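Local coordinates for protein ALDH21) (Physcomitrella patens subsp. patens, PDB 5MZ5) that oxidises succinic semialdehyde with NADP(+) as the electron acceptor, as a member of the aldehyde dehydrogenase family, at residues A[112-117]-A[224-229]; A[120-125]-A[134-139]; A[456-459]-A[465-468]; A[289-294]-A[433-438]. All blocks are in the same frame, centred on the assembly; numbering follows the deposited sequence.

Contact 1. Residues A[112-117]-A[224-229]; sequences KNRFEE and LGEILH
Arg114 reaches over to Glu226 with the end of its guanidinium group, and both terminal nitrogens converge on a single oxygen: NH2 lies 2.9 Å and NH1 3.1 Å from Glu226 OE2. The carboxylate and guanidinium planes are only 22° apart, and OE2 sits at the guanidinium edge, close to its plane, taking both N-H groups from the same face of its own carboxylate. Neither bond is quite straight, since one acceptor serves two donors. The other edge of the guanidinium is met side-on by Glu117, where Arg114 NE holds OE2 at 3.0 Å and Arg114 NH2 holds OE1 at 2.9 Å, both nearly linear. NH2 thus bridges the two acids, and the bend at chi3 (71°) turns the group to face them. The three residues form a salt-bridge network between the break separating helices 97-113 and 115-126, with Arg114 as N-cap of the latter, and helix 219-229, which connects strands 209-212 and 239-241 of the Rossmann-type cofactor-binding sheet. On the buried side, packing falls to Ile227, whose CG1 comes to 4.1 Å from Arg114 NH1 and which also rests on Val107 and Glu110. Even the closest CA pair, Arg114 CA and Ile227 CA, is 10.1 Å apart, leaving long side chains to bridge the gap. The outward side is looser: Glu117 is exposed there, Arg114 and Glu226 partly so.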
loop_
_atom_site.group_PDB
_atom_site.type_symbol
_atom_site.label_atom_id
_atom_site.label_comp_id
_atom_site.label_asym_id
_atom_site.label_seq_id
_atom_site.Cartn_x
_atom_site.Cartn_y
_atom_site.Cartn_z
ATOM N N LYS A 112 -21.081 6.833 23.877
ATOM C CA LYS A 112 -22.361 6.150 23.665
ATOM C C LYS A 112 -23.239 6.223 24.915
ATOM O O LYS A 112 -24.444 6.443 24.812
ATOM C CB LYS A 112 -22.129 4.684 23.270
ATOM C CG LYS A 112 -21.591 4.513 21.861
ATOM C CD LYS A 112 -21.306 3.059 21.571
ATOM C CE LYS A 112 -20.843 2.846 20.144
ATOM N NZ LYS A 112 -20.290 1.484 19.952
ATOM N N ASN A 113 -22.616 6.053 26.091
ATOM C CA ASN A 113 -23.234 6.048 27.409
ATOM C C ASN A 113 -23.775 7.421 27.821
ATOM O O ASN A 113 -24.807 7.502 28.485
ATOM C CB ASN A 113 -22.206 5.549 28.432
ATOM C CG ASN A 113 -22.812 5.057 29.714
ATOM O OD1 ASN A 113 -23.568 4.077 29.740
ATOM N ND2 ASN A 113 -22.477 5.719 30.809
ATOM N N ARG A 114 -23.066 8.492 27.439
ATOM C CA ARG A 114 -23.417 9.873 27.761
ATOM C C ARG A 114 -23.940 10.632 26.520
ATOM O O ARG A 114 -23.955 11.853 26.531
ATOM C CB ARG A 114 -22.182 10.592 28.355
ATOM C CG ARG A 114 -21.711 10.030 29.703
ATOM C CD ARG A 114 -20.442 10.707 30.184
ATOM N NE ARG A 114 -20.666 12.086 30.616
ATOM C CZ ARG A 114 -19.718 12.899 31.068
ATOM N NH1 ARG A 114 -18.457 12.483 31.152
ATOM N NH2 ARG A 114 -20.018 14.140 31.426
ATOM N N PHE A 115 -24.389 9.899 25.471
ATOM C CA PHE A 115 -24.854 10.437 24.181
ATOM C C PHE A 115 -25.760 11.692 24.267
ATOM O O PHE A 115 -25.383 12.742 23.744
ATOM C CB PHE A 115 -25.536 9.346 23.333
ATOM C CG PHE A 115 -25.809 9.764 21.903
ATOM C CD1 PHE A 115 -27.004 10.392 21.558
ATOM C CD2 PHE A 115 -24.893 9.488 20.895
ATOM C CE1 PHE A 115 -27.255 10.779 20.233
ATOM C CE2 PHE A 115 -25.144 9.877 19.575
ATOM C CZ PHE A 115 -26.323 10.516 19.250
ATOM N N GLU A 116 -26.968 11.556 24.857
ATOM C CA GLU A 116 -27.946 12.635 24.962
ATOM C C GLU A 116 -27.434 13.814 25.755
ATOM O O GLU A 116 -27.627 14.948 25.325
ATOM C CB GLU A 116 -29.300 12.128 25.497
ATOM C CG GLU A 116 -30.450 13.119 25.298
ATOM C CD GLU A 116 -30.706 13.623 23.883
ATOM O OE1 GLU A 116 -31.273 14.730 23.750
ATOM O OE2 GLU A 116 -30.363 12.912 22.911
ATOM N N GLU A 117 -26.748 13.549 26.883
ATOM C CA GLU A 117 -26.146 14.583 27.727
ATOM C C GLU A 117 -25.122 15.417 26.926
ATOM O O GLU A 117 -25.139 16.638 27.017
ATOM C CB GLU A 117 -25.479 13.927 28.941
ATOM C CG GLU A 117 -24.732 14.883 29.858
ATOM C CD GLU A 117 -23.572 14.266 30.605
ATOM O OE1 GLU A 117 -22.710 15.040 31.080
ATOM O OE2 GLU A 117 -23.515 13.018 30.709
ATOM N N LEU A 224 -14.564 15.400 26.944
ATOM C CA LEU A 224 -13.552 14.435 26.469
ATOM C C LEU A 224 -12.452 14.261 27.532
ATOM O O LEU A 224 -12.057 13.132 27.800
ATOM C CB LEU A 224 -12.952 14.755 25.081
ATOM C CG LEU A 224 -13.838 14.456 23.857
ATOM C CD1 LEU A 224 -13.215 15.024 22.571
ATOM C CD2 LEU A 224 -14.121 12.939 23.688
ATOM N N GLY A 225 -12.091 15.367 28.191
ATOM C CA GLY A 225 -11.133 15.442 29.290
ATOM C C GLY A 225 -11.551 14.608 30.481
ATOM O O GLY A 225 -10.724 13.872 31.014
ATOM N N GLU A 226 -12.859 14.656 30.861
ATOM C CA GLU A 226 -13.433 13.865 31.957
ATOM C C GLU A 226 -13.320 12.378 31.629
ATOM O O GLU A 226 -12.942 11.573 32.490
ATOM C CB GLU A 226 -14.916 14.199 32.174
ATOM C CG GLU A 226 -15.217 15.553 32.779
ATOM C CD GLU A 226 -16.683 15.953 32.712
ATOM O OE1 GLU A 226 -16.947 17.174 32.649
ATOM O OE2 GLU A 226 -17.562 15.058 32.704
ATOM N N ILE A 227 -13.674 12.025 30.383
ATOM C CA ILE A 227 -13.615 10.657 29.873
ATOM C C ILE A 227 -12.155 10.162 29.919
ATOM O O ILE A 227 -11.893 9.117 30.492
ATOM C CB ILE A 227 -14.237 10.584 28.448
ATOM C CG1 ILE A 227 -15.764 10.829 28.499
ATOM C CG2 ILE A 227 -13.868 9.266 27.734
ATOM C CD1 ILE A 227 -16.418 11.207 27.177
ATOM N N LEU A 228 -11.216 10.957 29.380
ATOM C CA LEU A 228 -9.799 10.621 29.310
ATOM C C LEU A 228 -9.143 10.450 30.661
ATOM O O LEU A 228 -8.312 9.565 30.818
ATOM C CB LEU A 228 -9.035 11.649 28.451
ATOM C CG LEU A 228 -9.312 11.638 26.954
ATOM C CD1 LEU A 228 -8.541 12.737 26.277
ATOM C CD2 LEU A 228 -8.982 10.281 26.331
ATOM N N HIS A 229 -9.541 11.280 31.641
ATOM C CA HIS A 229 -9.049 11.258 33.017
ATOM C C HIS A 229 -9.272 9.901 33.702
ATOM O O HIS A 229 -8.428 9.473 34.475
ATOM C CB HIS A 229 -9.700 12.409 33.824
ATOM C CG HIS A 229 -9.519 12.290 35.306
ATOM N ND1 HIS A 229 -8.254 12.364 35.896
ATOM C CD2 HIS A 229 -10.436 12.054 36.273
ATOM C CE1 HIS A 229 -8.449 12.175 37.191
ATOM N NE2 HIS A 229 -9.744 11.992 37.469
#

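Contact 2. Residues A[120-125]-A[134-139]; sequences QTLTME and RGEVTR
Leu122 and Val137 face each other from two successive helices whose local axes come within 9.8 Å and run at 124° to one another, so the chain turns back sharply between them. Leu122 carries the contact. Its chi1 of -105° lies well off a staggered value, and its fork lands on two neighbours of the opposing helix at once. CD1 touches Val137 CG2 at 3.7 Å, methyl against methyl. CD2 instead leans on the carboxylate of Glu136, 3.7 Å from OE2, while Leu122 CD1 also runs along the aliphatic part of that chain, 3.9 Å from Glu136 CG. The extended Glu136 (CG anti to the backbone N, chi1 -179°) thus passes the leucine with its methylenes and carries its acid group past it to Lys128, which forms a salt bridge with OE2. At the other end of the contact, Gln120 NE2 and Arg134 NH2, both donors, come no nearer than 4.3 Å; Glu116 draws the two side chains together, one oxygen accepting from Gln120 NE2 and the other from Arg134 NE. This is the corner between two consecutive helices, 115-126 and 130-151, joined by a short loop; the second also carries Arg139, a succinate-binding residue, and Glu136 touches Phe190, next to Asn189 of the same site. A buried carboxylate with leucine methyls against it would on its own tend to favour the protonated form; the ammonium group of Lys128 would be expected to counter this and keep Glu136 ionised.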
loop_
_atom_site.group_PDB
_atom_site.type_symbol
_atom_site.label_atom_id
_atom_site.label_comp_id
_atom_site.label_asym_id
_atom_site.label_seq_id
_atom_site.Cartn_x
_atom_site.Cartn_y
_atom_site.Cartn_z
ATOM N N GLN A 120 -27.050 17.521 24.276
ATOM C CA GLN A 120 -27.708 18.648 24.948
ATOM C C GLN A 120 -26.716 19.775 25.274
ATOM O O GLN A 120 -27.029 20.933 25.038
ATOM C CB GLN A 120 -28.468 18.194 26.215
ATOM C CG GLN A 120 -29.753 17.387 25.929
ATOM C CD GLN A 120 -30.857 18.189 25.278
ATOM O OE1 GLN A 120 -31.030 19.386 25.533
ATOM N NE2 GLN A 120 -31.648 17.539 24.435
ATOM N N THR A 121 -25.511 19.416 25.766
ATOM C CA THR A 121 -24.417 20.337 26.086
ATOM C C THR A 121 -23.934 21.034 24.819
ATOM O O THR A 121 -23.661 22.229 24.860
ATOM C CB THR A 121 -23.274 19.582 26.791
ATOM O OG1 THR A 121 -23.783 18.985 27.983
ATOM C CG2 THR A 121 -22.103 20.484 27.142
ATOM N N LEU A 122 -23.820 20.276 23.706
ATOM C CA LEU A 122 -23.419 20.766 22.394
ATOM C C LEU A 122 -24.372 21.816 21.880
ATOM O O LEU A 122 -23.928 22.883 21.486
ATOM C CB LEU A 122 -23.363 19.616 21.392
ATOM C CG LEU A 122 -22.022 19.093 20.986
ATOM C CD1 LEU A 122 -22.197 17.964 19.986
ATOM C CD2 LEU A 122 -21.157 20.204 20.348
ATOM N N THR A 123 -25.682 21.521 21.875
ATOM C CA THR A 123 -26.726 22.457 21.445
ATOM C C THR A 123 -26.695 23.737 22.293
ATOM O O THR A 123 -26.751 24.842 21.755
ATOM C CB THR A 123 -28.087 21.751 21.480
ATOM O OG1 THR A 123 -28.110 20.874 20.370
ATOM C CG2 THR A 123 -29.280 22.730 21.382
ATOM N N MET A 124 -26.581 23.573 23.615
ATOM C CA MET A 124 -26.514 24.674 24.563
ATOM C C MET A 124 -25.336 25.633 24.261
ATOM O O MET A 124 -25.558 26.839 24.088
ATOM C CB MET A 124 -26.474 24.110 26.004
ATOM C CG MET A 124 -26.547 25.158 27.106
ATOM S SD MET A 124 -24.917 25.894 27.427
ATOM C CE MET A 124 -24.177 24.577 28.411
ATOM N N GLU A 125 -24.098 25.108 24.205
ATOM C CA GLU A 125 -22.934 25.973 24.014
ATOM C C GLU A 125 -22.689 26.423 22.567
ATOM O O GLU A 125 -21.979 27.405 22.376
ATOM C CB GLU A 125 -21.673 25.329 24.595
ATOM C CG GLU A 125 -21.132 24.168 23.768
ATOM C CD GLU A 125 -19.800 23.620 24.229
ATOM O OE1 GLU A 125 -19.164 24.257 25.095
ATOM O OE2 GLU A 125 -19.378 22.567 23.704
ATOM N N ARG A 134 -26.867 15.787 17.821
ATOM C CA ARG A 134 -26.894 14.306 17.897
ATOM C C ARG A 134 -26.081 13.712 16.760
ATOM O O ARG A 134 -25.310 12.783 17.000
ATOM C CB ARG A 134 -28.332 13.752 17.889
ATOM C CG ARG A 134 -29.073 14.046 19.193
ATOM C CD ARG A 134 -30.386 13.299 19.283
ATOM N NE ARG A 134 -31.194 13.797 20.397
ATOM C CZ ARG A 134 -32.373 14.397 20.261
ATOM N NH1 ARG A 134 -32.918 14.543 19.058
ATOM N NH2 ARG A 134 -33.021 14.847 21.326
ATOM N N GLY A 135 -26.209 14.305 15.558
ATOM C CA GLY A 135 -25.439 13.930 14.370
ATOM C C GLY A 135 -23.947 14.125 14.607
ATOM O O GLY A 135 -23.140 13.278 14.215
ATOM N N GLU A 136 -23.570 15.210 15.315
ATOM C CA GLU A 136 -22.175 15.506 15.664
ATOM C C GLU A 136 -21.587 14.505 16.681
ATOM O O GLU A 136 -20.396 14.190 16.588
ATOM C CB GLU A 136 -21.996 16.957 16.126
ATOM C CG GLU A 136 -20.554 17.288 16.470
ATOM C CD GLU A 136 -20.181 18.721 16.787
ATOM O OE1 GLU A 136 -19.012 18.947 17.154
ATOM O OE2 GLU A 136 -21.051 19.612 16.704
ATOM N N VAL A 137 -22.412 14.026 17.650
ATOM C CA VAL A 137 -21.980 13.036 18.643
ATOM C C VAL A 137 -21.742 11.663 17.937
ATOM O O VAL A 137 -20.707 11.050 18.161
ATOM C CB VAL A 137 -22.884 12.968 19.913
ATOM C CG1 VAL A 137 -22.294 12.031 20.963
ATOM C CG2 VAL A 137 -23.075 14.367 20.523
ATOM N N THR A 138 -22.623 11.276 17.001
ATOM C CA THR A 138 -22.505 10.053 16.194
ATOM C C THR A 138 -21.227 10.099 15.361
ATOM O O THR A 138 -20.527 9.097 15.260
ATOM C CB THR A 138 -23.748 9.895 15.269
ATOM O OG1 THR A 138 -24.934 9.891 16.064
ATOM C CG2 THR A 138 -23.696 8.630 14.405
ATOM N N ARG A 139 -20.948 11.241 14.732
ATOM C CA ARG A 139 -19.763 11.394 13.906
ATOM C C ARG A 139 -18.490 11.357 14.760
ATOM O O ARG A 139 -17.480 10.833 14.294
ATOM C CB ARG A 139 -19.850 12.678 13.079
ATOM C CG ARG A 139 -20.793 12.553 11.878
ATOM C CD ARG A 139 -20.765 13.819 11.029
ATOM N NE ARG A 139 -19.431 14.041 10.483
ATOM C CZ ARG A 139 -18.970 15.207 10.051
ATOM N NH1 ARG A 139 -19.749 16.281 10.062
ATOM N NH2 ARG A 139 -17.722 15.313 9.616
#

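Contact 3. Residues A[456-459]-A[465-468]; sequences YAFE and GVIL
Val466 points its side chain from strand 465-468 at the helical turn carrying Ala457 and Phe458. Starting at the root, Val466 CB is 4.5 Å from Phe458 CD1, a loose approach. From there the chain forks. CG1, anti to the backbone N (chi1 177°), heads for Ala457 and stops 4.7 Å from its CB, so the two methyls face each other at a distance somewhat beyond close touch. CG2, the branch beside the backbone N, does most of the touching. It comes up to the peptide joining Ala457 and Phe458, 4.0 Å from Ala457 O and 4.2 Å from Phe458 CA. Val466 CG2 also meets the phenyl ring, 4.4 Å from Phe458 CD1, arriving at the edge and near the ring plane, so there is no CH-pi stacking over a face. The methyl thus packs on helix backbone, a carbonyl oxygen included, as well as on the ring edge; the small Ala457 side chain is consistent with so close an approach. Ile446 of the adjacent strand lies against both Ala457 and Val466, and Leu507 of a second subunit packs on Phe458 and Val466. Strand 465-468 also pairs in parallel with a strand of that second subunit, so the sheet continues across the interface, as in aldehyde dehydrogenases generally. Strand 443-447, helix 451-460 and strand 465-468 run in order, with the two strands parallel and adjacent: the helix crosses over its own sheet, the arrangement of a beta-alpha-beta crossover in the catalytic domain.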
loop_
_atom_site.group_PDB
_atom_site.type_symbol
_atom_site.label_atom_id
_atom_site.label_comp_id
_atom_site.label_asym_id
_atom_site.label_seq_id
_atom_site.Cartn_x
_atom_site.Cartn_y
_atom_site.Cartn_z
ATOM N N TYR A 456 -14.143 15.380 -15.445
ATOM C CA TYR A 456 -13.547 16.668 -15.832
ATOM C C TYR A 456 -13.529 17.537 -14.566
ATOM O O TYR A 456 -12.510 18.161 -14.264
ATOM C CB TYR A 456 -14.344 17.354 -16.978
ATOM C CG TYR A 456 -13.815 18.724 -17.354
ATOM C CD1 TYR A 456 -14.175 19.859 -16.628
ATOM C CD2 TYR A 456 -12.908 18.880 -18.397
ATOM C CE1 TYR A 456 -13.652 21.117 -16.938
ATOM C CE2 TYR A 456 -12.403 20.138 -18.737
ATOM C CZ TYR A 456 -12.770 21.251 -17.995
ATOM O OH TYR A 456 -12.260 22.489 -18.306
ATOM N N ALA A 457 -14.655 17.556 -13.816
ATOM C CA ALA A 457 -14.763 18.322 -12.566
ATOM C C ALA A 457 -13.763 17.802 -11.510
ATOM O O ALA A 457 -13.147 18.606 -10.814
ATOM C CB ALA A 457 -16.184 18.251 -12.027
ATOM N N PHE A 458 -13.574 16.466 -11.414
ATOM C CA PHE A 458 -12.602 15.883 -10.482
ATOM C C PHE A 458 -11.189 16.376 -10.821
ATOM O O PHE A 458 -10.443 16.785 -9.940
ATOM C CB PHE A 458 -12.685 14.328 -10.471
ATOM C CG PHE A 458 -11.745 13.621 -9.505
ATOM C CD1 PHE A 458 -11.450 14.171 -8.255
ATOM C CD2 PHE A 458 -11.197 12.382 -9.822
ATOM C CE1 PHE A 458 -10.574 13.523 -7.366
ATOM C CE2 PHE A 458 -10.355 11.712 -8.915
ATOM C CZ PHE A 458 -10.046 12.292 -7.695
ATOM N N GLU A 459 -10.866 16.393 -12.102
ATOM C CA GLU A 459 -9.583 16.831 -12.619
ATOM C C GLU A 459 -9.293 18.338 -12.470
ATOM O O GLU A 459 -8.161 18.697 -12.144
ATOM C CB GLU A 459 -9.488 16.442 -14.099
ATOM C CG GLU A 459 -8.082 16.113 -14.574
ATOM C CD GLU A 459 -7.337 14.982 -13.881
ATOM O OE1 GLU A 459 -6.087 15.048 -13.877
ATOM O OE2 GLU A 459 -7.980 14.050 -13.337
ATOM N N GLY A 465 -11.566 18.149 -1.996
ATOM C CA GLY A 465 -12.630 17.173 -2.184
ATOM C C GLY A 465 -13.720 17.618 -3.135
ATOM O O GLY A 465 -14.246 18.728 -3.008
ATOM N N VAL A 466 -14.058 16.747 -4.103
ATOM C CA VAL A 466 -15.113 16.995 -5.078
ATOM C C VAL A 466 -16.262 16.054 -4.721
ATOM O O VAL A 466 -16.091 14.837 -4.708
ATOM C CB VAL A 466 -14.646 16.835 -6.562
ATOM C CG1 VAL A 466 -15.811 17.040 -7.547
ATOM C CG2 VAL A 466 -13.506 17.788 -6.892
ATOM N N ILE A 467 -17.427 16.623 -4.428
ATOM C CA ILE A 467 -18.603 15.828 -4.101
ATOM C C ILE A 467 -19.433 15.622 -5.345
ATOM O O ILE A 467 -19.907 16.587 -5.941
ATOM C CB ILE A 467 -19.415 16.380 -2.902
ATOM C CG1 ILE A 467 -18.482 16.867 -1.759
ATOM C CG2 ILE A 467 -20.414 15.321 -2.421
ATOM C CD1 ILE A 467 -17.444 15.844 -1.103
ATOM N N LEU A 468 -19.590 14.335 -5.730
ATOM C CA LEU A 468 -20.327 13.917 -6.900
ATOM C C LEU A 468 -21.739 13.449 -6.528
ATOM O O LEU A 468 -21.908 12.472 -5.789
ATOM C CB LEU A 468 -19.526 12.827 -7.662
ATOM C CG LEU A 468 -20.118 12.265 -8.976
ATOM C CD1 LEU A 468 -20.527 13.399 -9.983
ATOM C CD2 LEU A 468 -19.132 11.292 -9.621
#

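Contact 4. Residues A[289-294]-A[433-438]; sequences NAPCIV and KECNNT
Cys435 drops its side chain between Pro291 and Ile293, alternate residues of strand 290-294 on the same face. With chi1 at -79° the sulfur lies beside its own backbone N and is directed at the strand: SG is 3.5 Å from Ile293 CG1 and 3.6 Å from Pro291 CB. The extended ethyl arm of Ile293 comes alongside, so that its CD1 also approaches the sulfur, at 3.7 Å. The pyrrolidine ring lies nearer the helix backbone, with Pro291 CG 3.6 Å from Cys435 CB and the same distance from Cys435 O. Toward the other end, Asn289 and Thr438 pass each other at a slant. Thr438 OG1 is 3.8 Å from Asn289 CB, a van der Waals approach; the hydroxyl is hydrogen-bonded to Tyr440 N. Asn289's amide is held by both ends: ND2 gives to Arg411 O, while OD1 accepts from Arg325 NE. Arg325, on strand 323-329, thereby ties Asn289, just ahead of the strand, to the backbone carbonyls of Glu434 and Cys435 on the helix, to which it also donates. Asn289 comes within about 5 Å, side chain to side chain, of Glu414, an NADP(+)-binding residue. A helix laid on the face of a largely parallel sheet, its cysteine fitted between alternate strand residues, is the layered alpha/beta packing of the catalytic domain of aldehyde dehydrogenases.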
loop_
_atom_site.group_PDB
_atom_site.type_symbol
_atom_site.label_atom_id
_atom_site.label_comp_id
_atom_site.label_asym_id
_atom_site.label_seq_id
_atom_site.Cartn_x
_atom_site.Cartn_y
_atom_site.Cartn_z
ATOM N N ASN A 289 -15.297 28.661 0.613
ATOM C CA ASN A 289 -16.356 29.390 -0.111
ATOM C C ASN A 289 -16.791 28.392 -1.183
ATOM O O ASN A 289 -16.524 28.563 -2.380
ATOM C CB ASN A 289 -15.828 30.714 -0.687
ATOM C CG ASN A 289 -16.820 31.561 -1.444
ATOM O OD1 ASN A 289 -17.921 31.128 -1.830
ATOM N ND2 ASN A 289 -16.437 32.799 -1.683
ATOM N N ALA A 290 -17.408 27.296 -0.699
ATOM C CA ALA A 290 -17.790 26.141 -1.488
ATOM C C ALA A 290 -18.887 26.369 -2.532
ATOM O O ALA A 290 -20.016 26.762 -2.215
ATOM C CB ALA A 290 -18.174 24.987 -0.582
ATOM N N PRO A 291 -18.552 26.041 -3.799
ATOM C CA PRO A 291 -19.548 26.129 -4.870
ATOM C C PRO A 291 -20.194 24.754 -5.179
ATOM O O PRO A 291 -19.656 23.701 -4.839
ATOM C CB PRO A 291 -18.712 26.609 -6.050
ATOM C CG PRO A 291 -17.352 25.976 -5.810
ATOM C CD PRO A 291 -17.234 25.650 -4.333
ATOM N N CYS A 292 -21.325 24.767 -5.877
ATOM C CA CYS A 292 -21.976 23.544 -6.344
ATOM C C CYS A 292 -22.508 23.785 -7.741
ATOM O O CYS A 292 -23.139 24.808 -7.977
ATOM C CB CYS A 292 -23.084 23.074 -5.397
ATOM S SG CYS A 292 -23.784 21.446 -5.807
ATOM N N ILE A 293 -22.237 22.843 -8.657
ATOM C CA ILE A 293 -22.748 22.842 -10.022
ATOM C C ILE A 293 -23.963 21.900 -10.076
ATOM O O ILE A 293 -23.881 20.773 -9.601
ATOM C CB ILE A 293 -21.671 22.418 -11.060
ATOM C CG1 ILE A 293 -20.537 23.455 -11.141
ATOM C CG2 ILE A 293 -22.309 22.190 -12.456
ATOM C CD1 ILE A 293 -19.385 23.123 -12.107
ATOM N N VAL A 294 -25.077 22.372 -10.642
ATOM C CA VAL A 294 -26.270 21.566 -10.874
ATOM C C VAL A 294 -26.424 21.493 -12.400
ATOM O O VAL A 294 -26.877 22.449 -13.016
ATOM C CB VAL A 294 -27.548 22.076 -10.132
ATOM C CG1 VAL A 294 -28.797 21.266 -10.530
ATOM C CG2 VAL A 294 -27.343 22.032 -8.626
ATOM N N LYS A 433 -14.654 26.821 -14.126
ATOM C CA LYS A 433 -13.756 27.961 -14.029
ATOM C C LYS A 433 -14.286 28.962 -12.963
ATOM O O LYS A 433 -13.507 29.463 -12.149
ATOM C CB LYS A 433 -13.607 28.637 -15.406
ATOM C CG LYS A 433 -12.545 29.731 -15.433
ATOM C CD LYS A 433 -12.446 30.414 -16.790
ATOM C CE LYS A 433 -11.426 31.519 -16.747
ATOM N NZ LYS A 433 -11.261 32.156 -18.082
ATOM N N GLU A 434 -15.610 29.193 -12.934
ATOM C CA GLU A 434 -16.214 30.084 -11.957
ATOM C C GLU A 434 -16.195 29.496 -10.537
ATOM O O GLU A 434 -16.046 30.247 -9.569
ATOM C CB GLU A 434 -17.623 30.537 -12.388
ATOM C CG GLU A 434 -18.119 31.772 -11.656
ATOM C CD GLU A 434 -17.212 32.989 -11.588
ATOM O OE1 GLU A 434 -16.311 33.138 -12.448
ATOM O OE2 GLU A 434 -17.430 33.820 -10.680
ATOM N N CYS A 435 -16.329 28.154 -10.416
ATOM C CA CYS A 435 -16.216 27.442 -9.133
ATOM C C CYS A 435 -14.840 27.704 -8.529
ATOM O O CYS A 435 -14.731 27.918 -7.322
ATOM C CB CYS A 435 -16.447 25.944 -9.327
ATOM S SG CYS A 435 -18.184 25.497 -9.484
ATOM N N ASN A 436 -13.805 27.710 -9.393
ATOM C CA ASN A 436 -12.404 27.943 -9.066
ATOM C C ASN A 436 -12.071 29.400 -8.846
ATOM O O ASN A 436 -10.985 29.679 -8.340
ATOM C CB ASN A 436 -11.483 27.353 -10.160
ATOM C CG ASN A 436 -11.509 25.853 -10.215
ATOM O OD1 ASN A 436 -11.854 25.167 -9.240
ATOM N ND2 ASN A 436 -11.094 25.312 -11.341
ATOM N N ASN A 437 -12.986 30.328 -9.237
ATOM C CA ASN A 437 -12.804 31.781 -9.121
ATOM C C ASN A 437 -13.033 32.244 -7.670
ATOM O O ASN A 437 -14.019 32.931 -7.345
ATOM C CB ASN A 437 -13.678 32.539 -10.153
ATOM C CG ASN A 437 -13.341 34.002 -10.274
ATOM O OD1 ASN A 437 -12.320 34.466 -9.768
ATOM N ND2 ASN A 437 -14.197 34.771 -10.942
ATOM N N THR A 438 -12.097 31.836 -6.800
ATOM C CA THR A 438 -12.110 32.070 -5.358
ATOM C C THR A 438 -10.695 31.891 -4.810
ATOM O O THR A 438 -9.881 31.211 -5.435
ATOM C CB THR A 438 -13.126 31.097 -4.667
ATOM O OG1 THR A 438 -13.122 31.323 -3.258
ATOM C CG2 THR A 438 -12.826 29.611 -4.941
#

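In the fold
From the N terminus, residues 112-117 open the first loop, which contact 1 closes only at 224-229, after the chain has built the first strands of the cofactor-binding sheet. Contact 2 is nested inside it, a short return between consecutive helices; the two meet through helix 115-126, where Phe115 packs against Val137 and Thr138. Contact 4 follows in series: its segment 289-294 opens a long loop that closes at 433-438, joining strand 290-294 to helix 428-435. Contact 3 then closes a short step, joining helix 451-460 to strand 465-468. Both belong to one mixed sheet, with centres about 11 Å apart, while contact 1 lies across the chain's centre from both.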